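Immunomodulatory active chitinase (Trichuris suis, PDB 6G9C) probably hydrolyses chitin as a secreted class II chitinase of glycosyl hydrolase family 18, and has immunomodulatory activity. Local coordinates at residues D221-W226 and S244-W249. Sequence-based numbering, arbitrary orientation.
Sequences DFHGAW and SEFKMW. With EDO (1,2-ethanediol), chain D.
Phe222 and Trp249 mark the backbone approach of the two segments, their CA atoms lying 6.1 Å apart. Residues 221-226 form an irregular loop, whereas 244-249 runs from a short 3-10 segment into a type I beta turn, Phe246 to Trp249, closed by the bond from Trp249 N to Phe246 O (2.9 Å). The Phe222 ring lies against the backbone of Trp249, whose carbonyl carbon sits over the ring centre, while Phe222 CD1 meets Trp249 CB at 3.6 Å. The Phe222 ring and the five-membered ring of the indole are inclined at 45°. Phe222 O meets the benzo edge of the indole, 3.3 Å from Trp249 CE3 and in the indole plane. His223 and Phe246 make a T-shaped pair, planes at 87°. With CG anti to its carbonyl carbon, chi1 -59°, His223 carries CE1 to 3.5 Å above the centre of the Phe246 ring. Phe246 CD1 in turn lies over the rim of one indole face. A water joins His223 NE2 (2.7 Å) to Trp249 O, to which it donates. His223 ND1 is bonded to Glu227, so both ring nitrogens have partners and the imidazole's rotation is probably fixed. The contact is largely aromatic, with backbone carbonyls set against ring edge and face, and a water as its polar bridge. It folds back on itself the long loop between strand 214-218 and helix 251-261 of the family's TIM barrel, where Phe222 also packs on Ala194 and Pro235 of neighbouring loops and on Ser254 of that helix.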
ATOM      1  N   ASP A 221     -18.873  26.008  12.459  1.00 27.50           N
ATOM      2  CA  ASP A 221     -20.285  25.901  12.836  1.00 28.25           C
ATOM      3  C   ASP A 221     -20.614  26.740  14.070  1.00 32.37           C
ATOM      4  O   ASP A 221     -21.504  26.382  14.845  1.00 31.56           O
ATOM      5  CB  ASP A 221     -20.715  24.451  13.094  1.00 30.78           C
ATOM      6  CG  ASP A 221     -20.486  23.546  11.920  1.00 33.89           C
ATOM      7  OD1 ASP A 221     -20.476  24.018  10.766  1.00 29.38           O
ATOM      8  OD2 ASP A 221     -20.334  22.331  12.156  1.00 31.32           O
ATOM      9  N   PHE A 222     -19.912  27.858  14.285  1.00 29.79           N
ATOM     10  CA  PHE A 222     -20.265  28.720  15.414  1.00 29.46           C
ATOM     11  C   PHE A 222     -21.628  29.364  15.212  1.00 32.23           C
ATOM     12  O   PHE A 222     -22.344  29.627  16.186  1.00 33.60           O
ATOM     13  CB  PHE A 222     -19.202  29.805  15.617  1.00 30.35           C
ATOM     14  CG  PHE A 222     -17.897  29.287  16.138  1.00 28.64           C
ATOM     15  CD1 PHE A 222     -17.793  28.795  17.440  1.00 28.12           C
ATOM     16  CD2 PHE A 222     -16.773  29.288  15.335  1.00 26.40           C
ATOM     17  CE1 PHE A 222     -16.587  28.319  17.928  1.00 30.46           C
ATOM     18  CE2 PHE A 222     -15.556  28.807  15.815  1.00 26.30           C
ATOM     19  CZ  PHE A 222     -15.464  28.324  17.110  1.00 29.58           C
ATOM     20  N   HIS A 223     -21.991  29.624  13.953  1.00 26.57           N
ATOM     21  CA  HIS A 223     -23.255  30.236  13.584  1.00 29.82           C
ATOM     22  C   HIS A 223     -23.766  29.565  12.320  1.00 32.14           C
ATOM     23  O   HIS A 223     -22.986  29.050  11.517  1.00 32.67           O
ATOM     24  CB  HIS A 223     -23.079  31.749  13.389  1.00 32.22           C
ATOM     25  CG  HIS A 223     -22.571  32.433  14.615  1.00 36.38           C
ATOM     26  ND1 HIS A 223     -23.367  32.660  15.718  1.00 37.25           N
ATOM     27  CD2 HIS A 223     -21.335  32.877  14.941  1.00 33.80           C
ATOM     28  CE1 HIS A 223     -22.649  33.245  16.661  1.00 38.95           C
ATOM     29  NE2 HIS A 223     -21.412  33.385  16.217  1.00 34.93           N
ATOM     30  N   GLY A 224     -25.083  29.559  12.158  1.00 33.41           N
ATOM     31  CA  GLY A 224     -25.687  28.857  11.045  1.00 30.79           C
ATOM     32  C   GLY A 224     -27.187  29.049  11.047  1.00 33.16           C
ATOM     33  O   GLY A 224     -27.734  29.812  11.847  1.00 34.49           O
ATOM     34  N   ALA A 225     -27.848  28.330  10.139  1.00 32.77           N
ATOM     35  CA  ALA A 225     -29.261  28.560   9.854  1.00 31.64           C
ATOM     36  C   ALA A 225     -30.183  28.174  11.003  1.00 39.28           C
ATOM     37  O   ALA A 225     -31.387  28.441  10.923  1.00 41.67           O
ATOM     38  CB  ALA A 225     -29.652  27.805   8.582  1.00 38.70           C
ATOM     39  N   TRP A 226     -29.667  27.558  12.067  1.00 38.25           N
ATOM     40  CA  TRP A 226     -30.485  27.377  13.259  1.00 41.08           C
ATOM     41  C   TRP A 226     -30.745  28.692  13.978  1.00 40.29           C
ATOM     42  O   TRP A 226     -31.630  28.741  14.836  1.00 42.37           O
ATOM     43  CB  TRP A 226     -29.825  26.370  14.209  1.00 37.11           C
ATOM     44  CG  TRP A 226     -28.369  26.679  14.498  1.00 35.65           C
ATOM     45  CD1 TRP A 226     -27.881  27.436  15.529  1.00 39.50           C
ATOM     46  CD2 TRP A 226     -27.223  26.267  13.725  1.00 36.02           C
ATOM     47  NE1 TRP A 226     -26.503  27.496  15.464  1.00 35.50           N
ATOM     48  CE2 TRP A 226     -26.077  26.794  14.364  1.00 35.86           C
ATOM     49  CE3 TRP A 226     -27.059  25.495  12.569  1.00 37.78           C
ATOM     50  CZ2 TRP A 226     -24.778  26.579  13.877  1.00 31.35           C
ATOM     51  CZ3 TRP A 226     -25.762  25.271  12.088  1.00 35.55           C
ATOM     52  CH2 TRP A 226     -24.642  25.811  12.748  1.00 30.60           C
ATOM     53  N   SER A 244     -21.801  39.406  24.335  1.00 57.70           N
ATOM     54  CA  SER A 244     -20.841  38.782  25.245  1.00 61.46           C
ATOM     55  C   SER A 244     -20.926  37.261  25.222  1.00 59.16           C
ATOM     56  O   SER A 244     -19.919  36.585  25.448  1.00 59.58           O
ATOM     57  CB  SER A 244     -21.056  39.295  26.667  1.00 67.00           C
ATOM     58  OG  SER A 244     -22.423  39.210  27.016  1.00 71.49           O
ATOM     59  N   GLU A 245     -22.108  36.708  24.946  1.00 60.98           N
ATOM     60  CA  GLU A 245     -22.266  35.260  24.933  1.00 62.21           C
ATOM     61  C   GLU A 245     -21.391  34.587  23.880  1.00 55.46           C
ATOM     62  O   GLU A 245     -21.121  33.388  23.991  1.00 61.73           O
ATOM     63  CB  GLU A 245     -23.737  34.895  24.701  1.00 68.61           C
ATOM     64  CG  GLU A 245     -24.281  35.365  23.359  1.00 81.99           C
ATOM     65  CD  GLU A 245     -25.362  36.423  23.502  1.00 93.60           C
ATOM     66  OE1 GLU A 245     -26.332  36.393  22.711  1.00 94.35           O
ATOM     67  OE2 GLU A 245     -25.234  37.291  24.394  1.00101.38           O
ATOM     68  N   PHE A 246     -20.933  35.324  22.869  1.00 50.75           N
ATOM     69  CA  PHE A 246     -20.192  34.739  21.758  1.00 51.16           C
ATOM     70  C   PHE A 246     -18.729  35.159  21.715  1.00 50.41           C
ATOM     71  O   PHE A 246     -18.054  34.887  20.714  1.00 46.29           O
ATOM     72  CB  PHE A 246     -20.863  35.094  20.428  1.00 51.42           C
ATOM     73  CG  PHE A 246     -22.197  34.450  20.238  1.00 52.88           C
ATOM     74  CD1 PHE A 246     -22.386  33.116  20.561  1.00 60.57           C
ATOM     75  CD2 PHE A 246     -23.268  35.176  19.747  1.00 60.64           C
ATOM     76  CE1 PHE A 246     -23.619  32.516  20.388  1.00 59.09           C
ATOM     77  CE2 PHE A 246     -24.503  34.586  19.576  1.00 60.93           C
ATOM     78  CZ  PHE A 246     -24.682  33.255  19.899  1.00 59.33           C
ATOM     79  N   LYS A 247     -18.221  35.802  22.774  1.00 47.92           N
ATOM     80  CA  LYS A 247     -16.862  36.340  22.749  1.00 49.94           C
ATOM     81  C   LYS A 247     -15.809  35.258  22.508  1.00 43.45           C
ATOM     82  O   LYS A 247     -14.751  35.545  21.935  1.00 48.36           O
ATOM     83  CB  LYS A 247     -16.560  37.081  24.053  1.00 54.63           C
ATOM     84  CG  LYS A 247     -17.277  38.419  24.197  1.00 72.04           C
ATOM     85  CD  LYS A 247     -16.831  39.422  23.134  1.00 77.84           C
ATOM     86  CE  LYS A 247     -17.804  40.598  23.037  1.00 81.15           C
ATOM     87  NZ  LYS A 247     -17.537  41.485  21.863  1.00 79.65           N
ATOM     88  N   MET A 248     -16.070  34.020  22.935  1.00 37.18           N
ATOM     89  CA  MET A 248     -15.141  32.909  22.745  1.00 39.45           C
ATOM     90  C   MET A 248     -15.419  32.112  21.480  1.00 43.76           C
ATOM     91  O   MET A 248     -14.639  31.212  21.141  1.00 42.31           O
ATOM     92  CB  MET A 248     -15.194  31.953  23.943  1.00 45.71           C
ATOM     93  CG  MET A 248     -15.154  32.632  25.295  1.00 53.79           C
ATOM     94  SD  MET A 248     -13.499  32.617  25.996  1.00 63.91           S
ATOM     95  CE  MET A 248     -13.136  30.869  26.109  1.00 54.71           C
ATOM     96  N   TRP A 249     -16.507  32.413  20.777  1.00 38.95           N
ATOM     97  CA  TRP A 249     -16.940  31.580  19.656  1.00 33.78           C
ATOM     98  C   TRP A 249     -16.202  32.000  18.384  1.00 34.07           C
ATOM     99  O   TRP A 249     -16.771  32.538  17.434  1.00 34.33           O
ATOM    100  CB  TRP A 249     -18.453  31.663  19.498  1.00 41.52           C
ATOM    101  CG  TRP A 249     -19.204  30.880  20.556  1.00 39.48           C
ATOM    102  CD1 TRP A 249     -18.849  30.719  21.865  1.00 50.47           C
ATOM    103  CD2 TRP A 249     -20.421  30.148  20.380  1.00 47.33           C
ATOM    104  NE1 TRP A 249     -19.772  29.935  22.517  1.00 45.16           N
ATOM    105  CE2 TRP A 249     -20.745  29.568  21.627  1.00 48.64           C
ATOM    106  CE3 TRP A 249     -21.269  29.924  19.290  1.00 53.36           C
ATOM    107  CZ2 TRP A 249     -21.882  28.784  21.812  1.00 51.96           C
ATOM    108  CZ3 TRP A 249     -22.396  29.144  19.474  1.00 59.92           C
ATOM    109  CH2 TRP A 249     -22.694  28.583  20.730  1.00 63.94           C
TER
HETATM  110  C1  EDO D 502     -18.446  19.225  10.009  1.00 39.17           C
HETATM  111  O1  EDO D 502     -18.705  18.784  11.338  1.00 35.44           O
HETATM  112  C2  EDO D 502     -19.079  20.593   9.771  1.00 33.02           C
HETATM  113  O2  EDO D 502     -20.459  20.571  10.147  1.00 33.74           O
HETATM  114  O   HOH W   1     -19.023  34.203  17.202  1.00 35.32           O